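GTPase subunit of restriction endonuclease (PDB 6P0F) probably recognises modified DNA through its N-terminal YTH-type domain, as the GTPase subunit of an McrBC-like restriction system. Local coordinates at residues D15-E18 / N19-E22; D40-D43 / N44-D48; K57-I60 / Y61-K64; L134-S137 / I138-N142. One frame throughout, in Å; residues are numbered along the deposited sequence.

Interaction 1 of 4, residues D15-E18 / N19-E22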
loop_
_atom_site.group_PDB
_atom_site.type_symbol
_atom_site.label_atom_id
_atom_site.label_comp_id
_atom_site.label_asym_id
_atom_site.label_seq_id
_atom_site.Cartn_x
_atom_site.Cartn_y
_atom_site.Cartn_z
ATOM N N ASP A 15 8.433 -11.301 6.496
ATOM C CA ASP A 15 7.784 -11.815 5.296
ATOM C C ASP A 15 6.962 -10.723 4.612
ATOM O O ASP A 15 6.788 -10.752 3.382
ATOM C CB ASP A 15 6.895 -13.004 5.649
ATOM C CG ASP A 15 7.694 -14.253 6.020
ATOM O OD1 ASP A 15 8.931 -14.288 5.817
ATOM O OD2 ASP A 15 7.065 -15.217 6.489
ATOM N N GLU A 16 6.426 -9.788 5.392
ATOM C CA GLU A 16 5.675 -8.662 4.835
ATOM C C GLU A 16 6.513 -7.874 3.837
ATOM O O GLU A 16 6.020 -7.494 2.751
ATOM C CB GLU A 16 5.201 -7.760 5.973
ATOM C CG GLU A 16 4.298 -6.663 5.556
ATOM C CD GLU A 16 3.658 -5.978 6.763
ATOM O OE1 GLU A 16 4.400 -5.525 7.687
ATOM O OE2 GLU A 16 2.404 -5.902 6.777
ATOM N N TYR A 17 7.775 -7.599 4.179
ATOM C CA TYR A 17 8.614 -6.876 3.240
ATOM C C TYR A 17 8.882 -7.725 2.008
ATOM O O TYR A 17 8.892 -7.213 0.897
ATOM C CB TYR A 17 9.952 -6.441 3.837
ATOM C CG TYR A 17 10.745 -5.618 2.851
ATOM C CD1 TYR A 17 10.475 -4.262 2.669
ATOM C CD2 TYR A 17 11.723 -6.190 2.036
ATOM C CE1 TYR A 17 11.172 -3.495 1.756
ATOM C CE2 TYR A 17 12.417 -5.420 1.104
ATOM C CZ TYR A 17 12.133 -4.079 0.965
ATOM O OH TYR A 17 12.795 -3.283 0.057
ATOM N N GLU A 18 9.143 -9.021 2.192
ATOM C CA GLU A 18 9.341 -9.893 1.035
ATOM C C GLU A 18 8.138 -9.831 0.095
ATOM O O GLU A 18 8.292 -9.729 -1.129
ATOM C CB GLU A 18 9.587 -11.333 1.496
ATOM C CG GLU A 18 10.816 -11.452 2.390
ATOM C CD GLU A 18 12.092 -11.087 1.650
ATOM O OE1 GLU A 18 12.655 -10.012 1.914
ATOM O OE2 GLU A 18 12.529 -11.862 0.778
ATOM N N ASN A 19 6.927 -9.877 0.656
ATOM C CA ASN A 19 5.726 -9.818 -0.175
ATOM C C ASN A 19 5.605 -8.465 -0.873
ATOM O O ASN A 19 5.230 -8.393 -2.049
ATOM C CB ASN A 19 4.496 -10.070 0.696
ATOM C CG ASN A 19 4.407 -11.519 1.185
ATOM O OD1 ASN A 19 5.192 -12.355 0.778
ATOM N ND2 ASN A 19 3.455 -11.793 2.046
ATOM N N PHE A 20 5.915 -7.394 -0.155
ATOM C CA PHE A 20 5.876 -6.031 -0.705
ATOM C C PHE A 20 6.881 -5.846 -1.832
ATOM O O PHE A 20 6.575 -5.243 -2.867
ATOM C CB PHE A 20 6.158 -5.066 0.441
ATOM C CG PHE A 20 6.141 -3.628 0.077
ATOM C CD1 PHE A 20 4.942 -2.972 -0.139
ATOM C CD2 PHE A 20 7.330 -2.895 -0.005
ATOM C CE1 PHE A 20 4.936 -1.599 -0.449
ATOM C CE2 PHE A 20 7.314 -1.533 -0.288
ATOM C CZ PHE A 20 6.116 -0.903 -0.511
ATOM N N GLU A 21 8.098 -6.342 -1.636
ATOM C CA GLU A 21 9.088 -6.293 -2.698
ATOM C C GLU A 21 8.587 -7.019 -3.938
ATOM O O GLU A 21 8.774 -6.545 -5.061
ATOM C CB GLU A 21 10.395 -6.908 -2.187
ATOM C CG GLU A 21 11.531 -6.884 -3.190
ATOM C CD GLU A 21 12.822 -7.436 -2.585
ATOM O OE1 GLU A 21 12.779 -8.569 -2.067
ATOM O OE2 GLU A 21 13.848 -6.721 -2.588
ATOM N N GLU A 22 7.903 -8.146 -3.747
ATOM C CA GLU A 22 7.473 -8.937 -4.881
ATOM C C GLU A 22 6.433 -8.208 -5.727
ATOM O O GLU A 22 6.547 -8.163 -6.955
ATOM C CB GLU A 22 6.934 -10.283 -4.414
ATOM C CG GLU A 22 6.488 -11.145 -5.566
ATOM C CD GLU A 22 7.675 -11.797 -6.314
ATOM O OE1 GLU A 22 7.569 -11.970 -7.539
ATOM O OE2 GLU A 22 8.677 -12.151 -5.633
HETATM O O HOH W 1 13.938 -3.993 -2.231
#
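The opening turns of helix 15-26, where Y17 meets F20 and E21, illustrate how one helix serves a buried face and a more exposed, acidic one at once. Regular i to i+4 backbone bonds hold the frame: E21 N reaches Y17 O at 2.8 Å and N19 N reaches D15 O at 2.9 Å. On the inner side, CE1 of Y17 comes to the edge of the F20 ring, 4.3 Å from CD2. Both aromatic groups turn the same way because each CG stands anti to its own nitrogen (chi1 -176° in Y17), and both touch I10 and V75; F20 also meets the F73 ring. E21 runs out extended past the Y17 ring, its CB 4.1 Å from CE2. One water joins their ends, lying 2.7 Å from Y17 OH and donating to E21 OE2 at 2.8 Å. N19 is buried, its CG packed against the D15 carbonyl, and its OD1 accepts from R116 N. A leucine in place of N19 would probably leave the R116 amide without this acceptor and weaken the tie between helix and loop. OE1 of E18 lies in plane at the edge of the Y17 ring, yet only 4.2 Å from OE1 of E21. These two acidic groups would probably repel one another, and the nearness may raise the proton affinity of either, while the water gives the other oxygen of E21 a polar partner.

Interaction 2 of 4, residues D40-D43 / N44-D48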
loop_
_atom_site.group_PDB
_atom_site.type_symbol
_atom_site.label_atom_id
_atom_site.label_comp_id
_atom_site.label_asym_id
_atom_site.label_seq_id
_atom_site.Cartn_x
_atom_site.Cartn_y
_atom_site.Cartn_z
ATOM N N ASP A 40 -11.051 -7.331 -17.195
ATOM C CA ASP A 40 -11.420 -5.925 -17.058
ATOM C C ASP A 40 -10.463 -5.201 -16.114
ATOM O O ASP A 40 -10.015 -4.082 -16.377
ATOM C CB ASP A 40 -12.857 -5.848 -16.528
ATOM C CG ASP A 40 -12.970 -6.541 -15.154
ATOM O OD1 ASP A 40 -12.442 -7.653 -15.053
ATOM O OD2 ASP A 40 -13.332 -5.861 -14.210
ATOM N N ILE A 41 -10.193 -5.832 -14.965
ATOM C CA ILE A 41 -9.275 -5.253 -13.999
ATOM C C ILE A 41 -7.892 -5.118 -14.606
ATOM O O ILE A 41 -7.252 -4.061 -14.525
ATOM C CB ILE A 41 -9.239 -6.115 -12.722
ATOM C CG1 ILE A 41 -10.635 -6.224 -12.109
ATOM C CG2 ILE A 41 -8.221 -5.553 -11.791
ATOM C CD1 ILE A 41 -11.202 -4.950 -11.609
ATOM N N LEU A 42 -7.399 -6.199 -15.226
ATOM C CA LEU A 42 -6.059 -6.176 -15.798
ATOM C C LEU A 42 -5.939 -5.134 -16.907
ATOM O O LEU A 42 -4.932 -4.419 -17.003
ATOM C CB LEU A 42 -5.714 -7.566 -16.316
ATOM C CG LEU A 42 -5.726 -8.677 -15.274
ATOM C CD1 LEU A 42 -5.444 -10.012 -15.942
ATOM C CD2 LEU A 42 -4.701 -8.363 -14.200
ATOM N N ASP A 43 -6.961 -5.024 -17.753
ATOM C CA ASP A 43 -6.942 -4.045 -18.837
ATOM C C ASP A 43 -6.912 -2.617 -18.291
ATOM O O ASP A 43 -6.188 -1.746 -18.796
ATOM C CB ASP A 43 -8.176 -4.239 -19.720
ATOM C CG ASP A 43 -8.080 -5.463 -20.670
ATOM O OD1 ASP A 43 -6.985 -6.047 -20.855
ATOM O OD2 ASP A 43 -9.131 -5.814 -21.259
ATOM N N ASN A 44 -7.741 -2.343 -17.296
ATOM C CA ASN A 44 -7.852 -0.986 -16.783
ATOM C C ASN A 44 -6.655 -0.577 -15.935
ATOM O O ASN A 44 -6.361 0.620 -15.836
ATOM C CB ASN A 44 -9.142 -0.853 -15.971
ATOM C CG ASN A 44 -10.368 -0.716 -16.848
ATOM O OD1 ASN A 44 -10.279 -0.722 -18.089
ATOM N ND2 ASN A 44 -11.530 -0.638 -16.214
ATOM N N CYS A 45 -5.957 -1.538 -15.308
ATOM C CA CYS A 45 -5.016 -1.209 -14.249
ATOM C C CYS A 45 -3.593 -1.752 -14.360
ATOM O O CYS A 45 -2.772 -1.420 -13.497
ATOM C CB CYS A 45 -5.587 -1.665 -12.898
ATOM S SG CYS A 45 -7.057 -0.702 -12.411
ATOM N N CYS A 46 -3.270 -2.588 -15.327
ATOM C CA CYS A 46 -1.885 -3.013 -15.520
ATOM C C CYS A 46 -1.360 -2.291 -16.753
ATOM O O CYS A 46 -1.749 -2.621 -17.873
ATOM C CB CYS A 46 -1.775 -4.529 -15.675
ATOM S SG CYS A 46 -2.296 -5.372 -14.203
ATOM N N SER A 47 -0.509 -1.280 -16.539
ATOM C CA SER A 47 0.060 -0.504 -17.636
ATOM C C SER A 47 1.145 -1.286 -18.371
ATOM O O SER A 47 1.309 -1.117 -19.583
ATOM C CB SER A 47 0.601 0.823 -17.087
ATOM O OG SER A 47 1.174 1.613 -18.106
ATOM N N ASP A 48 1.866 -2.169 -17.686
ATOM C CA ASP A 48 2.725 -3.136 -18.362
ATOM C C ASP A 48 2.803 -4.368 -17.471
ATOM O O ASP A 48 2.245 -5.423 -17.786
ATOM C CB ASP A 48 4.109 -2.560 -18.695
ATOM C CG ASP A 48 4.701 -1.670 -17.597
ATOM O OD1 ASP A 48 4.836 -2.118 -16.443
ATOM O OD2 ASP A 48 5.113 -0.511 -17.906
HETATM O O HOH W 2 -5.371 0.696 -19.109
#
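C46 meets L42 at the point where helix 39-45 gives out, and is the first residue past the helix to leave helical phi/psi. Its CB lies 3.4 Å from L42 O, the same oxygen that receives the backbone N of C46 at 3.0 Å. From CB the chain turns so that SG sits anti to the carbonyl carbon, beside the backbone nitrogen (chi1 -64°). This brings the sulfur to the end of the CD2 branch of L42, 3.8 Å away, in an apolar contact. Beyond that, SG is spent in a disulfide with C50, which fixes its rotation and ties the helix end to strand 49-55. One residue earlier, C45 N gives a weak bond to I41 O at 2.9 Å and another weak one to L42 O, as the helix loses its regularity. A water donates to D43 O at 2.6 Å. Separately, the side-chain OD1 of D43 forms a salt bridge with R30. The inner side of the helix lies against strand 91-102: I41 touches E99 and V101, and C45 is bonded through sulfur to C98, while L42 packs onto the loop residues R30, E34 and I37.

Interaction 3 of 4, residues K57-I60 / Y61-K64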
loop_
_atom_site.group_PDB
_atom_site.type_symbol
_atom_site.label_atom_id
_atom_site.label_comp_id
_atom_site.label_asym_id
_atom_site.label_seq_id
_atom_site.Cartn_x
_atom_site.Cartn_y
_atom_site.Cartn_z
ATOM N N LYS A 57 -8.546 -7.415 5.636
ATOM C CA LYS A 57 -9.858 -6.784 5.710
ATOM C C LYS A 57 -10.020 -5.730 4.626
ATOM O O LYS A 57 -9.042 -5.204 4.087
ATOM C CB LYS A 57 -10.103 -6.082 7.051
ATOM C CG LYS A 57 -9.973 -6.943 8.273
ATOM C CD LYS A 57 -10.533 -6.218 9.498
ATOM C CE LYS A 57 -11.668 -7.017 10.154
ATOM N NZ LYS A 57 -11.193 -7.907 11.264
ATOM N N GLU A 58 -11.287 -5.407 4.339
ATOM C CA GLU A 58 -11.648 -4.363 3.392
ATOM C C GLU A 58 -11.444 -2.967 3.949
ATOM O O GLU A 58 -11.392 -2.000 3.166
ATOM C CB GLU A 58 -13.116 -4.533 2.995
ATOM C CG GLU A 58 -13.533 -3.794 1.744
ATOM C CD GLU A 58 -14.915 -4.225 1.279
ATOM O OE1 GLU A 58 -15.069 -4.561 0.077
ATOM O OE2 GLU A 58 -15.832 -4.252 2.131
ATOM N N THR A 59 -11.372 -2.837 5.277
ATOM C CA THR A 59 -11.371 -1.531 5.923
ATOM C C THR A 59 -10.074 -1.265 6.673
ATOM O O THR A 59 -9.393 -2.191 7.114
ATOM C CB THR A 59 -12.527 -1.404 6.930
ATOM O OG1 THR A 59 -12.348 -2.378 7.968
ATOM C CG2 THR A 59 -13.860 -1.637 6.244
ATOM N N ILE A 60 -9.750 0.023 6.816
ATOM C CA ILE A 60 -8.723 0.503 7.742
ATOM C C ILE A 60 -9.379 1.535 8.663
ATOM O O ILE A 60 -10.011 2.472 8.178
ATOM C CB ILE A 60 -7.511 1.123 7.020
ATOM C CG1 ILE A 60 -6.785 0.048 6.203
ATOM C CG2 ILE A 60 -6.606 1.813 8.063
ATOM C CD1 ILE A 60 -5.766 0.628 5.247
ATOM N N TYR A 61 -9.231 1.350 9.962
ATOM C CA TYR A 61 -9.867 2.245 10.907
ATOM C C TYR A 61 -11.323 2.442 10.535
ATOM O O TYR A 61 -11.881 3.518 10.671
ATOM C CB TYR A 61 -9.105 3.552 11.083
ATOM C CG TYR A 61 -8.150 3.454 12.242
ATOM C CD1 TYR A 61 -7.051 2.610 12.179
ATOM C CD2 TYR A 61 -8.363 4.161 13.413
ATOM C CE1 TYR A 61 -6.174 2.494 13.232
ATOM C CE2 TYR A 61 -7.491 4.050 14.479
ATOM C CZ TYR A 61 -6.399 3.214 14.383
ATOM O OH TYR A 61 -5.524 3.096 15.432
ATOM N N GLU A 62 -11.887 1.367 9.999
ATOM C CA GLU A 62 -13.312 1.275 9.678
ATOM C C GLU A 62 -13.678 2.057 8.422
ATOM O O GLU A 62 -14.873 2.224 8.132
ATOM C CB GLU A 62 -14.267 1.774 10.780
ATOM C CG GLU A 62 -15.335 0.825 10.936
ATOM C CD GLU A 62 -14.765 -0.505 11.487
ATOM O OE1 GLU A 62 -13.902 -0.400 12.386
ATOM O OE2 GLU A 62 -15.121 -1.582 10.926
ATOM N N LYS A 63 -12.703 2.566 7.686
ATOM C CA LYS A 63 -12.944 3.252 6.424
ATOM C C LYS A 63 -12.718 2.225 5.320
ATOM O O LYS A 63 -11.746 1.472 5.366
ATOM C CB LYS A 63 -12.027 4.463 6.299
ATOM C CG LYS A 63 -12.268 5.480 7.438
ATOM C CD LYS A 63 -13.640 6.129 7.266
ATOM C CE LYS A 63 -13.838 7.328 8.175
ATOM N NZ LYS A 63 -15.086 8.065 7.815
ATOM N N LYS A 64 -13.665 2.129 4.396
ATOM C CA LYS A 64 -13.520 1.231 3.263
ATOM C C LYS A 64 -12.508 1.831 2.294
ATOM O O LYS A 64 -12.517 3.033 2.030
ATOM C CB LYS A 64 -14.881 1.034 2.595
ATOM C CG LYS A 64 -14.891 0.125 1.393
ATOM C CD LYS A 64 -16.325 -0.042 0.875
ATOM C CE LYS A 64 -16.353 -0.632 -0.529
ATOM N NZ LYS A 64 -17.744 -0.817 -1.037
#
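I60 and K63 close a tight two-residue beta hairpin, the small surface element made by strands 59-60 and 63-64, with Y61 and E62 at its tip. Two backbone bonds join this antiparallel hydrogen-bonded pair. I60 N reaches K63 O at 2.9 Å in the carbonyl plane, whereas K63 N meets I60 O at 2.7 Å from well above that plane, 53° out of it. The second bond closes a type I' turn, whose form requires the positive phi values of Y61 and E62. Next to it, T59 and K64 make the non-hydrogen-bonded pair, and T59 CA adds a CH···O contact of 3.1 Å to K63 O. T59 and E62 lie side by side, OG1 being 4.1 Å from OE2. A similar alignment occurs further back, where E58 and K64 run the same way with extended chains and their CG atoms 4.2 Å apart. Their opposite charges stay near without touching, since E58 OE1 is 4.7 Å from K64 NZ; any attraction is probably modest at this solvent-facing site. I60 CG2 approaches the edge of the Y61 ring, 4.2 Å from CD1. The face bearing I60 and K63 is laid upon the main sheet: I60, the buried residue of the hairpin, packs onto F6 of strand 5-11 and A155 of strand 155-158, K63 also touches F6, and both Y61 and K63 rest on Y157.

Interaction 4 of 4, residues L134-S137 / I138-N142; sequences LHHS and INEIN
S137 and E140 grip each other tightly at the start of helix 138-145, while H136 and I141 beside them meet more loosely. S137 OG accepts from E140 N at 2.9 Å, and in return S137 N gives a nearly straight bond of 2.8 Å (169°) to E140 OE1, on the lone pair pointing away from the other carboxylate oxygen. S137 OG also donates to that OE1 at 3.0 Å, coming from the same anti side but 24° out of the carboxylate plane. One oxygen thus takes two donors, which should hold the carboxylate in place. Such reciprocal bonding is a capping box, with S137 as the N-cap; its OG can reach the amide of E140 because it stands between backbone nitrogen and carbonyl carbon (chi1 55°). The first full helical bond follows, from I141 N to S137 O at 3.0 Å. With an alanine at S137, the amide of E140 would probably lose its cap and the carboxylate would keep a single donor from this residue, freer to swing toward solvent. Beside the box the contacts are apolar and wider. CD1 of I141 lies 3.7 Å from H136 CB, the I141 side chain crossing that of H136 at about a right angle, and 4.1 Å from L134 CD1, which leads inward to V92, L94 and L72. The exposed residues H135, H136 and E140 mark the solvent side. There the same OE1 also lies at the edge of the H136 ring, 3.9 Å from ND1, with ring and carboxylate steeply inclined, and H135 ND1 lies above one face of that ring, offset toward the rim.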
loop_
_atom_site.group_PDB
_atom_site.type_symbol
_atom_site.label_atom_id
_atom_site.label_comp_id
_atom_site.label_asym_id
_atom_site.label_seq_id
_atom_site.Cartn_x
_atom_site.Cartn_y
_atom_site.Cartn_z
ATOM N N LEU A 134 9.260 8.244 -2.390
ATOM C CA LEU A 134 9.435 9.642 -2.058
ATOM C C LEU A 134 10.871 9.924 -1.611
ATOM O O LEU A 134 11.614 9.060 -1.137
ATOM C CB LEU A 134 8.467 10.078 -0.951
ATOM C CG LEU A 134 6.988 9.823 -1.188
ATOM C CD1 LEU A 134 6.124 10.362 -0.092
ATOM C CD2 LEU A 134 6.610 10.426 -2.547
ATOM N N HIS A 135 11.237 11.186 -1.756
ATOM C CA HIS A 135 12.522 11.687 -1.340
ATOM C C HIS A 135 12.691 11.687 0.172
ATOM O O HIS A 135 13.821 11.620 0.654
ATOM C CB HIS A 135 12.638 13.093 -1.910
ATOM C CG HIS A 135 13.921 13.743 -1.609
ATOM N ND1 HIS A 135 14.100 14.540 -0.494
ATOM C CD2 HIS A 135 15.086 13.743 -2.284
ATOM C CE1 HIS A 135 15.330 14.999 -0.513
ATOM N NE2 HIS A 135 15.961 14.525 -1.573
ATOM N N HIS A 136 11.603 11.675 0.918
ATOM C CA HIS A 136 11.638 11.929 2.346
ATOM C C HIS A 136 11.603 10.664 3.181
ATOM O O HIS A 136 11.069 9.633 2.763
ATOM C CB HIS A 136 10.445 12.786 2.715
ATOM C CG HIS A 136 10.302 14.004 1.875
ATOM N ND1 HIS A 136 10.993 15.163 2.146
ATOM C CD2 HIS A 136 9.572 14.246 0.760
ATOM C CE1 HIS A 136 10.683 16.075 1.241
ATOM N NE2 HIS A 136 9.813 15.549 0.399
ATOM N N SER A 137 12.165 10.780 4.391
ATOM C CA SER A 137 12.112 9.766 5.430
ATOM C C SER A 137 10.702 9.614 5.996
ATOM O O SER A 137 9.842 10.494 5.852
ATOM C CB SER A 137 13.018 10.185 6.587
ATOM O OG SER A 137 12.615 11.497 7.014
ATOM N N ILE A 138 10.504 8.525 6.740
ATOM C CA ILE A 138 9.283 8.408 7.530
ATOM C C ILE A 138 9.170 9.604 8.472
ATOM O O ILE A 138 8.084 10.159 8.671
ATOM C CB ILE A 138 9.257 7.069 8.294
ATOM C CG1 ILE A 138 8.972 5.905 7.346
ATOM C CG2 ILE A 138 8.187 7.091 9.401
ATOM C CD1 ILE A 138 9.044 4.526 7.976
ATOM N N ASN A 139 10.276 10.003 9.092
ATOM C CA ASN A 139 10.143 11.045 10.106
ATOM C C ASN A 139 9.820 12.397 9.482
ATOM O O ASN A 139 9.035 13.164 10.059
ATOM C CB ASN A 139 11.382 11.112 10.994
ATOM C CG ASN A 139 12.650 10.973 10.241
ATOM O OD1 ASN A 139 12.955 9.902 9.697
ATOM N ND2 ASN A 139 13.416 12.055 10.190
ATOM N N GLU A 140 10.332 12.684 8.271
ATOM C CA GLU A 140 9.982 13.941 7.615
ATOM C C GLU A 140 8.519 13.943 7.172
ATOM O O GLU A 140 7.821 14.955 7.302
ATOM C CB GLU A 140 10.889 14.195 6.404
ATOM C CG GLU A 140 12.371 14.439 6.679
ATOM C CD GLU A 140 13.242 14.370 5.391
ATOM O OE1 GLU A 140 13.302 13.291 4.743
ATOM O OE2 GLU A 140 13.864 15.394 5.014
ATOM N N ILE A 141 8.038 12.829 6.609
ATOM C CA ILE A 141 6.631 12.759 6.218
ATOM C C ILE A 141 5.731 12.841 7.454
ATOM O O ILE A 141 4.711 13.541 7.455
ATOM C CB ILE A 141 6.353 11.479 5.408
ATOM C CG1 ILE A 141 7.146 11.518 4.102
ATOM C CG2 ILE A 141 4.867 11.332 5.155
ATOM C CD1 ILE A 141 6.828 12.721 3.211
ATOM N N ASN A 142 6.063 12.096 8.510
ATOM C CA ASN A 142 5.264 12.191 9.732
ATOM C C ASN A 142 5.221 13.623 10.246
ATOM O O ASN A 142 4.163 14.120 10.647
ATOM C CB ASN A 142 5.817 11.267 10.821
ATOM C CG ASN A 142 5.283 9.844 10.697
ATOM O OD1 ASN A 142 4.154 9.615 10.259
ATOM N ND2 ASN A 142 6.074 8.883 11.171
#

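The four examples are local in sequence and follow one another along the chain without touching. Interactions 1, 3 and 4 all lean on the main mixed sheet: 1 on strands 5-11 and 70-76, 3 on 5-11 and 155-158, and 4 on 70-76 and 91-102. Interaction 2 joins this sheet through disulfides to strands 49-55 and 91-102. Interactions 2 and 4, with centres about 30 Å apart, lie on opposite sides of the chain's centre yet share strand 91-102; interactions 1 and 4 come nearest, about 10 Å between closest atoms. In interaction 3 the Y61 side chain lies about 5 Å from a bound MES, probably from the crystallisation liquor.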